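Local coordinates for putative uncharacterized protein lp_3323 (Lactobacillus plantarum, PDB 3DC7), which is of unknown function but belongs to the GDSL-like lipase/acylhydrolase family and is probably an esterase or related hydrolase of unidentified substrate, at residues Val40-Ile45 with Ala87-Val92; Ile140-Asp143 with Phe148-Val151; Gly185-Phe188 with Ala192-Ala195. All coordinates share one frame; numbering follows the deposited sequence.

Interaction 1: residues Val40-Ile45 with Ala87-Val92; sequences VHYHDI and AVFGGV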
ATOM      1  N   VAL A  40      -0.960  19.268 -22.610  1.00 32.98           N
ATOM      2  CA  VAL A  40      -0.042  19.356 -21.471  1.00 32.14           C
ATOM      3  C   VAL A  40      -0.099  18.091 -20.610  1.00 31.56           C
ATOM      4  O   VAL A  40      -1.050  17.884 -19.861  1.00 31.35           O
ATOM      5  CB  VAL A  40      -0.328  20.594 -20.589  1.00 32.24           C
ATOM      6  CG1 VAL A  40       0.741  20.729 -19.504  1.00 32.33           C
ATOM      7  CG2 VAL A  40      -0.398  21.870 -21.439  1.00 31.99           C
ATOM      8  N   HIS A  41       0.935  17.265 -20.723  1.00 30.72           N
ATOM      9  CA  HIS A  41       0.973  15.952 -20.089  1.00 30.42           C
ATOM     10  C   HIS A  41       1.560  16.018 -18.678  1.00 29.34           C
ATOM     11  O   HIS A  41       2.179  17.004 -18.305  1.00 29.13           O
ATOM     12  CB  HIS A  41       1.776  14.975 -20.948  1.00 30.82           C
ATOM     13  CG  HIS A  41       1.111  14.616 -22.241  1.00 32.30           C
ATOM     14  ND1 HIS A  41       1.146  15.436 -23.349  1.00 34.12           N
ATOM     15  CD2 HIS A  41       0.405  13.520 -22.607  1.00 33.06           C
ATOM     16  CE1 HIS A  41       0.486  14.859 -24.338  1.00 34.95           C
ATOM     17  NE2 HIS A  41       0.023  13.698 -23.912  1.00 32.90           N
ATOM     18  N   TYR A  42       1.371  14.963 -17.906  1.00 28.30           N
ATOM     19  CA  TYR A  42       1.891  14.919 -16.539  1.00 27.76           C
ATOM     20  C   TYR A  42       3.409  15.154 -16.509  1.00 27.40           C
ATOM     21  O   TYR A  42       3.913  15.868 -15.639  1.00 26.13           O
ATOM     22  CB  TYR A  42       1.526  13.595 -15.845  1.00 27.32           C
ATOM     23  CG  TYR A  42       2.225  12.409 -16.451  1.00 27.27           C
ATOM     24  CD1 TYR A  42       3.452  11.966 -15.946  1.00 27.33           C
ATOM     25  CD2 TYR A  42       1.691  11.762 -17.558  1.00 27.38           C
ATOM     26  CE1 TYR A  42       4.128  10.887 -16.536  1.00 28.78           C
ATOM     27  CE2 TYR A  42       2.348  10.683 -18.152  1.00 27.49           C
ATOM     28  CZ  TYR A  42       3.566  10.253 -17.637  1.00 28.50           C
ATOM     29  OH  TYR A  42       4.205   9.190 -18.218  1.00 27.03           O
ATOM     30  N   HIS A  43       4.130  14.574 -17.470  1.00 27.55           N
ATOM     31  CA  HIS A  43       5.581  14.701 -17.476  1.00 28.62           C
ATOM     32  C   HIS A  43       6.045  16.104 -17.906  1.00 29.06           C
ATOM     33  O   HIS A  43       7.149  16.516 -17.567  1.00 29.18           O
ATOM     34  CB  HIS A  43       6.236  13.600 -18.308  1.00 28.50           C
ATOM     35  CG  HIS A  43       5.741  13.536 -19.710  1.00 30.25           C
ATOM     36  ND1 HIS A  43       6.317  14.261 -20.733  1.00 30.80           N
ATOM     37  CD2 HIS A  43       4.711  12.850 -20.261  1.00 30.97           C
ATOM     38  CE1 HIS A  43       5.671  14.011 -21.859  1.00 32.18           C
ATOM     39  NE2 HIS A  43       4.688  13.165 -21.598  1.00 32.00           N
ATOM     40  N   ASP A  44       5.199  16.832 -18.633  1.00 29.72           N
ATOM     41  CA  ASP A  44       5.503  18.208 -19.028  1.00 30.38           C
ATOM     42  C   ASP A  44       5.406  19.122 -17.810  1.00 30.30           C
ATOM     43  O   ASP A  44       6.248  20.011 -17.612  1.00 30.40           O
ATOM     44  CB  ASP A  44       4.546  18.676 -20.123  1.00 30.71           C
ATOM     45  CG  ASP A  44       4.814  18.007 -21.460  1.00 32.58           C
ATOM     46  OD1 ASP A  44       5.996  17.762 -21.783  1.00 35.99           O
ATOM     47  OD2 ASP A  44       3.846  17.727 -22.203  1.00 34.61           O
ATOM     48  N   ILE A  45       4.385  18.880 -16.989  1.00 30.06           N
ATOM     49  CA  ILE A  45       4.250  19.535 -15.679  1.00 29.58           C
ATOM     50  C   ILE A  45       5.463  19.251 -14.789  1.00 29.36           C
ATOM     51  O   ILE A  45       6.097  20.178 -14.291  1.00 29.17           O
ATOM     52  CB  ILE A  45       2.923  19.144 -14.972  1.00 29.39           C
ATOM     53  CG1 ILE A  45       1.734  19.626 -15.805  1.00 28.40           C
ATOM     54  CG2 ILE A  45       2.856  19.744 -13.544  1.00 29.30           C
ATOM     55  CD1 ILE A  45       0.460  18.840 -15.598  1.00 26.29           C
ATOM     56  N   ALA A  87      10.405   5.989 -15.588  1.00 22.87           N
ATOM     57  CA  ALA A  87       9.001   5.740 -15.335  1.00 23.15           C
ATOM     58  C   ALA A  87       8.388   4.926 -16.483  1.00 23.72           C
ATOM     59  O   ALA A  87       8.621   5.216 -17.667  1.00 23.97           O
ATOM     60  CB  ALA A  87       8.273   7.048 -15.164  1.00 22.81           C
ATOM     61  N   VAL A  88       7.624   3.897 -16.125  1.00 23.58           N
ATOM     62  CA  VAL A  88       6.868   3.120 -17.105  1.00 23.94           C
ATOM     63  C   VAL A  88       5.377   3.258 -16.844  1.00 23.99           C
ATOM     64  O   VAL A  88       4.897   2.993 -15.738  1.00 23.64           O
ATOM     65  CB  VAL A  88       7.273   1.634 -17.119  1.00 23.67           C
ATOM     66  CG1 VAL A  88       6.470   0.862 -18.174  1.00 24.16           C
ATOM     67  CG2 VAL A  88       8.779   1.499 -17.350  1.00 22.90           C
ATOM     68  N   PHE A  89       4.656   3.686 -17.872  1.00 24.72           N
ATOM     69  CA  PHE A  89       3.234   3.960 -17.756  1.00 25.84           C
ATOM     70  C   PHE A  89       2.487   3.143 -18.825  1.00 26.74           C
ATOM     71  O   PHE A  89       2.227   3.614 -19.934  1.00 27.63           O
ATOM     72  CB  PHE A  89       3.020   5.473 -17.895  1.00 26.18           C
ATOM     73  CG  PHE A  89       1.655   5.963 -17.461  1.00 26.27           C
ATOM     74  CD1 PHE A  89       0.552   5.115 -17.431  1.00 28.52           C
ATOM     75  CD2 PHE A  89       1.475   7.290 -17.139  1.00 28.05           C
ATOM     76  CE1 PHE A  89      -0.694   5.582 -17.067  1.00 29.83           C
ATOM     77  CE2 PHE A  89       0.221   7.777 -16.772  1.00 29.30           C
ATOM     78  CZ  PHE A  89      -0.861   6.924 -16.733  1.00 29.87           C
ATOM     79  N   GLY A  90       2.170   1.897 -18.497  1.00 27.18           N
ATOM     80  CA  GLY A  90       1.579   0.988 -19.473  1.00 27.96           C
ATOM     81  C   GLY A  90       0.595  -0.015 -18.900  1.00 28.20           C
ATOM     82  O   GLY A  90       0.417  -0.097 -17.679  1.00 29.03           O
ATOM     83  N   GLY A  91      -0.050  -0.766 -19.795  1.00 27.91           N
ATOM     84  CA  GLY A  91      -1.010  -1.795 -19.414  1.00 27.22           C
ATOM     85  C   GLY A  91      -2.433  -1.550 -19.901  1.00 27.06           C
ATOM     86  O   GLY A  91      -3.210  -2.500 -20.043  1.00 26.89           O
ATOM     87  N   VAL A  92      -2.788  -0.289 -20.147  1.00 26.42           N
ATOM     88  CA  VAL A  92      -4.153   0.007 -20.540  1.00 25.96           C
ATOM     89  C   VAL A  92      -4.450  -0.475 -21.958  1.00 25.40           C
ATOM     90  O   VAL A  92      -5.566  -0.905 -22.242  1.00 24.84           O
ATOM     91  CB  VAL A  92      -4.554   1.492 -20.327  1.00 26.43           C
ATOM     92  CG1 VAL A  92      -4.155   2.366 -21.509  1.00 25.17           C
ATOM     93  CG2 VAL A  92      -6.059   1.570 -20.116  1.00 26.99           C
TER

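Interaction 2: residues Ile140-Asp143 with Phe148-Val151; sequences IGSD and FSAV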
ATOM      1  N   ILE A 140     -10.894   2.695 -16.891  1.00 26.15           N
ATOM      2  CA  ILE A 140     -11.427   3.345 -18.087  1.00 26.50           C
ATOM      3  C   ILE A 140     -12.927   3.123 -18.230  1.00 26.90           C
ATOM      4  O   ILE A 140     -13.491   2.238 -17.591  1.00 27.41           O
ATOM      5  CB  ILE A 140     -10.697   2.890 -19.382  1.00 26.33           C
ATOM      6  CG1 ILE A 140     -11.008   1.420 -19.695  1.00 25.41           C
ATOM      7  CG2 ILE A 140      -9.189   3.180 -19.290  1.00 25.94           C
ATOM      8  CD1 ILE A 140     -10.446   0.925 -20.993  1.00 27.23           C
ATOM      9  N   GLY A 141     -13.564   3.938 -19.064  1.00 27.64           N
ATOM     10  CA  GLY A 141     -14.989   3.799 -19.370  1.00 28.55           C
ATOM     11  C   GLY A 141     -15.202   2.959 -20.614  1.00 29.20           C
ATOM     12  O   GLY A 141     -14.303   2.218 -21.025  1.00 28.99           O
ATOM     13  N   SER A 142     -16.383   3.083 -21.217  1.00 29.84           N
ATOM     14  CA  SER A 142     -16.799   2.216 -22.319  1.00 31.30           C
ATOM     15  C   SER A 142     -17.031   2.937 -23.648  1.00 31.65           C
ATOM     16  O   SER A 142     -17.587   2.360 -24.581  1.00 32.26           O
ATOM     17  CB  SER A 142     -18.073   1.463 -21.930  1.00 31.53           C
ATOM     18  OG  SER A 142     -17.768   0.352 -21.107  1.00 33.45           O
ATOM     19  N   ASP A 143     -16.605   4.189 -23.739  1.00 31.98           N
ATOM     20  CA  ASP A 143     -16.988   5.018 -24.868  1.00 32.60           C
ATOM     21  C   ASP A 143     -15.897   5.245 -25.907  1.00 31.93           C
ATOM     22  O   ASP A 143     -16.139   5.914 -26.906  1.00 31.80           O
ATOM     23  CB  ASP A 143     -17.553   6.352 -24.369  1.00 33.15           C
ATOM     24  CG  ASP A 143     -18.878   6.185 -23.616  1.00 36.94           C
ATOM     25  OD1 ASP A 143     -19.628   5.210 -23.893  1.00 39.64           O
ATOM     26  OD2 ASP A 143     -19.173   7.039 -22.740  1.00 40.59           O
ATOM     27  N   PHE A 148     -12.173  -1.549 -25.481  1.00 27.73           N
ATOM     28  CA  PHE A 148     -11.937  -0.641 -24.372  1.00 27.13           C
ATOM     29  C   PHE A 148     -13.228  -0.464 -23.575  1.00 26.81           C
ATOM     30  O   PHE A 148     -14.040   0.401 -23.876  1.00 27.11           O
ATOM     31  CB  PHE A 148     -11.409   0.702 -24.875  1.00 26.68           C
ATOM     32  CG  PHE A 148      -9.973   0.670 -25.296  1.00 24.66           C
ATOM     33  CD1 PHE A 148      -9.625   0.387 -26.615  1.00 24.06           C
ATOM     34  CD2 PHE A 148      -8.964   0.946 -24.381  1.00 22.89           C
ATOM     35  CE1 PHE A 148      -8.290   0.369 -27.012  1.00 23.02           C
ATOM     36  CE2 PHE A 148      -7.629   0.928 -24.762  1.00 23.51           C
ATOM     37  CZ  PHE A 148      -7.291   0.640 -26.087  1.00 23.08           C
ATOM     38  N   SER A 149     -13.408  -1.296 -22.560  1.00 26.60           N
ATOM     39  CA  SER A 149     -14.689  -1.380 -21.854  1.00 26.84           C
ATOM     40  C   SER A 149     -14.517  -1.172 -20.347  1.00 26.87           C
ATOM     41  O   SER A 149     -13.453  -1.440 -19.781  1.00 26.27           O
ATOM     42  CB  SER A 149     -15.360  -2.733 -22.179  1.00 27.24           C
ATOM     43  OG  SER A 149     -16.418  -3.083 -21.302  1.00 27.85           O
ATOM     44  N   ALA A 150     -15.570  -0.687 -19.700  1.00 26.91           N
ATOM     45  CA  ALA A 150     -15.566  -0.539 -18.254  1.00 26.95           C
ATOM     46  C   ALA A 150     -15.720  -1.896 -17.550  1.00 27.23           C
ATOM     47  O   ALA A 150     -15.525  -2.000 -16.337  1.00 27.17           O
ATOM     48  CB  ALA A 150     -16.660   0.433 -17.825  1.00 27.41           C
ATOM     49  N   VAL A 151     -16.040  -2.932 -18.324  1.00 27.32           N
ATOM     50  CA  VAL A 151     -16.406  -4.246 -17.788  1.00 27.58           C
ATOM     51  C   VAL A 151     -15.326  -5.322 -18.056  1.00 27.73           C
ATOM     52  O   VAL A 151     -14.564  -5.667 -17.144  1.00 27.57           O
ATOM     53  CB  VAL A 151     -17.813  -4.708 -18.324  1.00 27.82           C
ATOM     54  CG1 VAL A 151     -18.234  -6.027 -17.696  1.00 28.32           C
ATOM     55  CG2 VAL A 151     -18.878  -3.649 -18.062  1.00 27.50           C
TER

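Interaction 3: residues Gly185-Phe188 with Ala192-Ala195; sequences GMTF and AQAA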
ATOM      1  N   GLY A 185      -8.240   9.001  -7.459  1.00 28.03           N
ATOM      2  CA  GLY A 185      -9.377   9.743  -6.965  1.00 28.18           C
ATOM      3  C   GLY A 185     -10.568   9.745  -7.908  1.00 28.65           C
ATOM      4  O   GLY A 185     -11.590  10.359  -7.602  1.00 29.21           O
HETATM    5  N   MSE A 186     -10.442   9.054  -9.039  1.00 28.71           N
HETATM    6  CA  MSE A 186     -11.438   9.093 -10.119  1.00 28.94           C
HETATM    7  C   MSE A 186     -11.466   7.800 -10.926  1.00 27.54           C
HETATM    8  O   MSE A 186     -10.508   7.026 -10.920  1.00 27.49           O
HETATM    9  CB  MSE A 186     -11.149  10.260 -11.068  1.00 30.04           C
HETATM   10  CG  MSE A 186      -9.852  10.120 -11.855  1.00 34.35           C
HETATM   11 SE   MSE A 186      -9.099  11.807 -12.537  1.00 49.82          SE
HETATM   12  CE  MSE A 186      -9.236  12.883 -10.893  1.00 46.12           C
ATOM     13  N   THR A 187     -12.583   7.578 -11.613  1.00 26.39           N
ATOM     14  CA  THR A 187     -12.713   6.502 -12.589  1.00 25.11           C
ATOM     15  C   THR A 187     -13.435   7.043 -13.818  1.00 24.76           C
ATOM     16  O   THR A 187     -14.435   7.756 -13.688  1.00 25.13           O
ATOM     17  CB  THR A 187     -13.441   5.259 -11.990  1.00 25.54           C
ATOM     18  OG1 THR A 187     -13.837   4.360 -13.031  1.00 24.81           O
ATOM     19  CG2 THR A 187     -14.686   5.666 -11.187  1.00 24.16           C
ATOM     20  N   PHE A 188     -12.931   6.729 -15.009  1.00 24.06           N
ATOM     21  CA  PHE A 188     -13.604   7.160 -16.250  1.00 24.13           C
ATOM     22  C   PHE A 188     -14.871   6.359 -16.581  1.00 24.16           C
ATOM     23  O   PHE A 188     -15.624   6.718 -17.492  1.00 24.33           O
ATOM     24  CB  PHE A 188     -12.635   7.182 -17.439  1.00 23.74           C
ATOM     25  CG  PHE A 188     -11.465   8.129 -17.259  1.00 23.14           C
ATOM     26  CD1 PHE A 188     -11.526   9.180 -16.347  1.00 21.66           C
ATOM     27  CD2 PHE A 188     -10.317   7.984 -18.019  1.00 21.64           C
ATOM     28  CE1 PHE A 188     -10.447  10.047 -16.177  1.00 21.53           C
ATOM     29  CE2 PHE A 188      -9.242   8.855 -17.868  1.00 22.29           C
ATOM     30  CZ  PHE A 188      -9.307   9.887 -16.932  1.00 20.90           C
ATOM     31  N   ALA A 192     -19.813  11.555 -15.038  1.00 27.45           N
ATOM     32  CA  ALA A 192     -19.522  12.833 -14.382  1.00 26.82           C
ATOM     33  C   ALA A 192     -18.015  13.114 -14.273  1.00 26.40           C
ATOM     34  O   ALA A 192     -17.586  14.255 -14.448  1.00 26.69           O
ATOM     35  CB  ALA A 192     -20.169  12.890 -13.020  1.00 26.60           C
ATOM     36  N   GLN A 193     -17.220  12.081 -13.993  1.00 25.57           N
ATOM     37  CA  GLN A 193     -15.757  12.234 -13.898  1.00 25.16           C
ATOM     38  C   GLN A 193     -15.064  12.139 -15.245  1.00 24.82           C
ATOM     39  O   GLN A 193     -14.104  12.865 -15.498  1.00 24.54           O
ATOM     40  CB  GLN A 193     -15.165  11.225 -12.928  1.00 24.40           C
ATOM     41  CG  GLN A 193     -15.482  11.561 -11.490  1.00 25.78           C
ATOM     42  CD  GLN A 193     -14.763  10.678 -10.514  1.00 26.24           C
ATOM     43  OE1 GLN A 193     -14.749   9.456 -10.674  1.00 27.16           O
ATOM     44  NE2 GLN A 193     -14.150  11.282  -9.493  1.00 23.98           N
ATOM     45  N   ALA A 194     -15.546  11.227 -16.098  1.00 24.44           N
ATOM     46  CA  ALA A 194     -15.067  11.112 -17.483  1.00 23.97           C
ATOM     47  C   ALA A 194     -15.226  12.444 -18.222  1.00 23.76           C
ATOM     48  O   ALA A 194     -14.334  12.864 -18.961  1.00 23.65           O
ATOM     49  CB  ALA A 194     -15.822   9.987 -18.217  1.00 23.64           C
ATOM     50  N   ALA A 195     -16.359  13.104 -18.008  1.00 23.60           N
ATOM     51  CA  ALA A 195     -16.641  14.422 -18.603  1.00 23.90           C
ATOM     52  C   ALA A 195     -15.651  15.502 -18.150  1.00 23.93           C
ATOM     53  O   ALA A 195     -15.295  16.392 -18.921  1.00 24.21           O
ATOM     54  CB  ALA A 195     -18.058  14.851 -18.272  1.00 23.60           C
TER

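Interaction 1: residues Val40-Ile45 with Ala87-Val92
The Y42 ring meets the F89 ring obliquely, with centroids 5.5 Å apart and planes at 52°. Y42 OH comes in at the edge of the F89 ring, near its plane, 3.5 Å from F89 CD2. Y42 CE2 lies 3.6 Å from the same F89 CD2. One face of the Y42 ring carries H43 CD2, offset toward the rim, and the W26 ring also meets Y42, at about 80°. I212 and L216 of helix 206-223 pack on Y42 as well. With chi1 at 68°, Y42 CG sits between its own backbone N and carbonyl carbon. This sends the ring off the first turn of helix 42-50 toward strand 85-89. F89 slides past it in the opposite direction. The Y42 hydroxyl is hydrogen-bonded to T32 OG1. An alanine here would probably open a gap against F89 and leave T32 OG1 without its hydroxyl partner. The contact is thus apolar in its ring carbons and polar at one atom. Its buried hydroxyl is satisfied by T32, in the loop after strand 24-28, so the ring links that loop and helix 42-50 to the central parallel sheet.

Interaction 2: residues Ile140-Asp143 with Phe148-Val151
S142 and A150 form the hydrogen bond of this contact. A150 N donates to S142 OG over 2.8 Å, nearly straight at 170°. S142 chi1 of -80° puts OG beside its own backbone N and anti to the carbonyl carbon, where it can receive that N-H. The same OG lies 3.5 Å from A150 CB, so the methyl group flanks the bond. Within 148-151, S149 OG accepts from V151 N at 3.0 Å. This is an ST turn, covering S149 to V151.

The backbones also meet directly. I140 O lies 3.5 Å from A150 CA in a CA-H...O contact. G141 O approaches A150 N, but the angle is poor and no bond forms. The two stretches of backbone run past each other closely, with S142 and S149 CA atoms 4.2 Å apart. I140 CG1 lies 3.8 Å from S149 O, a carbonyl that is hydrogen-bonded to Y95 OH.

The apolar part is made by I140 and F148. I140 CD1 reaches the edge of the F148 ring, 3.7 Å from F148 CD2 and near the ring plane. F144 meets F148 edge-to-face, and L202 packs on both I140 and F148.

Neither segment is helix or strand. They are two passes, in opposite directions, of the irregular loop between strand 132-136 and helix 159-173. The A150 N to S142 OG bond and carbon contacts close it; the ST turn shapes only 148-151. The loop rests against helix 92-96, where F148 touches N93. That residue lies in a GGVND sequence that matches the GxND block of the SGNH hydrolases, so the loop probably flanks the active-site region, as inferred from the family.

Interaction 3: residues Gly185-Phe188 with Ala192-Ala195
Q193 meets three consecutive residues of 185-188 with its amide end. Chi2 of -173° keeps its chain extended beyond CG, so the amide reaches across to the loop. Q193 OE1 accepts from T187 N at 3.0 Å. The bond is fairly straight at the hydrogen, but the donor sits above the carbonyl plane, 46° out of it. On the other branch, Q193 NE2 makes a weak bond to G185 O at 3.3 Å. Its stronger partner is P128 O of the second subunit. M186, present as selenomethionine, lies between these two bonds, its CB 3.5 Å from Q193 NE2. Nearer the backbone, Q193 CB packs 3.6 Å from T187 O. A194 follows with a methyl contact. A194 CB lies 3.4 Å from F188 O, while A194 CA comes 4.2 Å from F188 CD1, oblique to the ring. Y197 of the same helix 191-197 packs on both M186 and F188, and F188 bonds through its backbone to H139, in the loop after strand 132-136. The Q193 and A194 contacts hold helix 191-197 against the loop that leaves helix 180-183, with the second subunit packing on T187, A192 and Q193.

Interaction 1 comes first in the chain. It joins the start of helix 42-50 to strand 85-89, across 41 intervening residues that include strand 56-59. Interaction 2 closes a short loop of four residues between strand 132-136 and helix 159-173. Interaction 3 closes a still shorter one, three residues long, where the chain enters helix 191-197. The three are in series; none nests in or crosses another. Two of the three pairs still touch in space. V92 of interaction 1 packs on I140 and F148 of interaction 2, and F188 of interaction 3 packs on I140 and G141. Interactions 1 and 3 do not touch. Interaction 2 therefore bridges them, beyond strands 85-89 and 132-136.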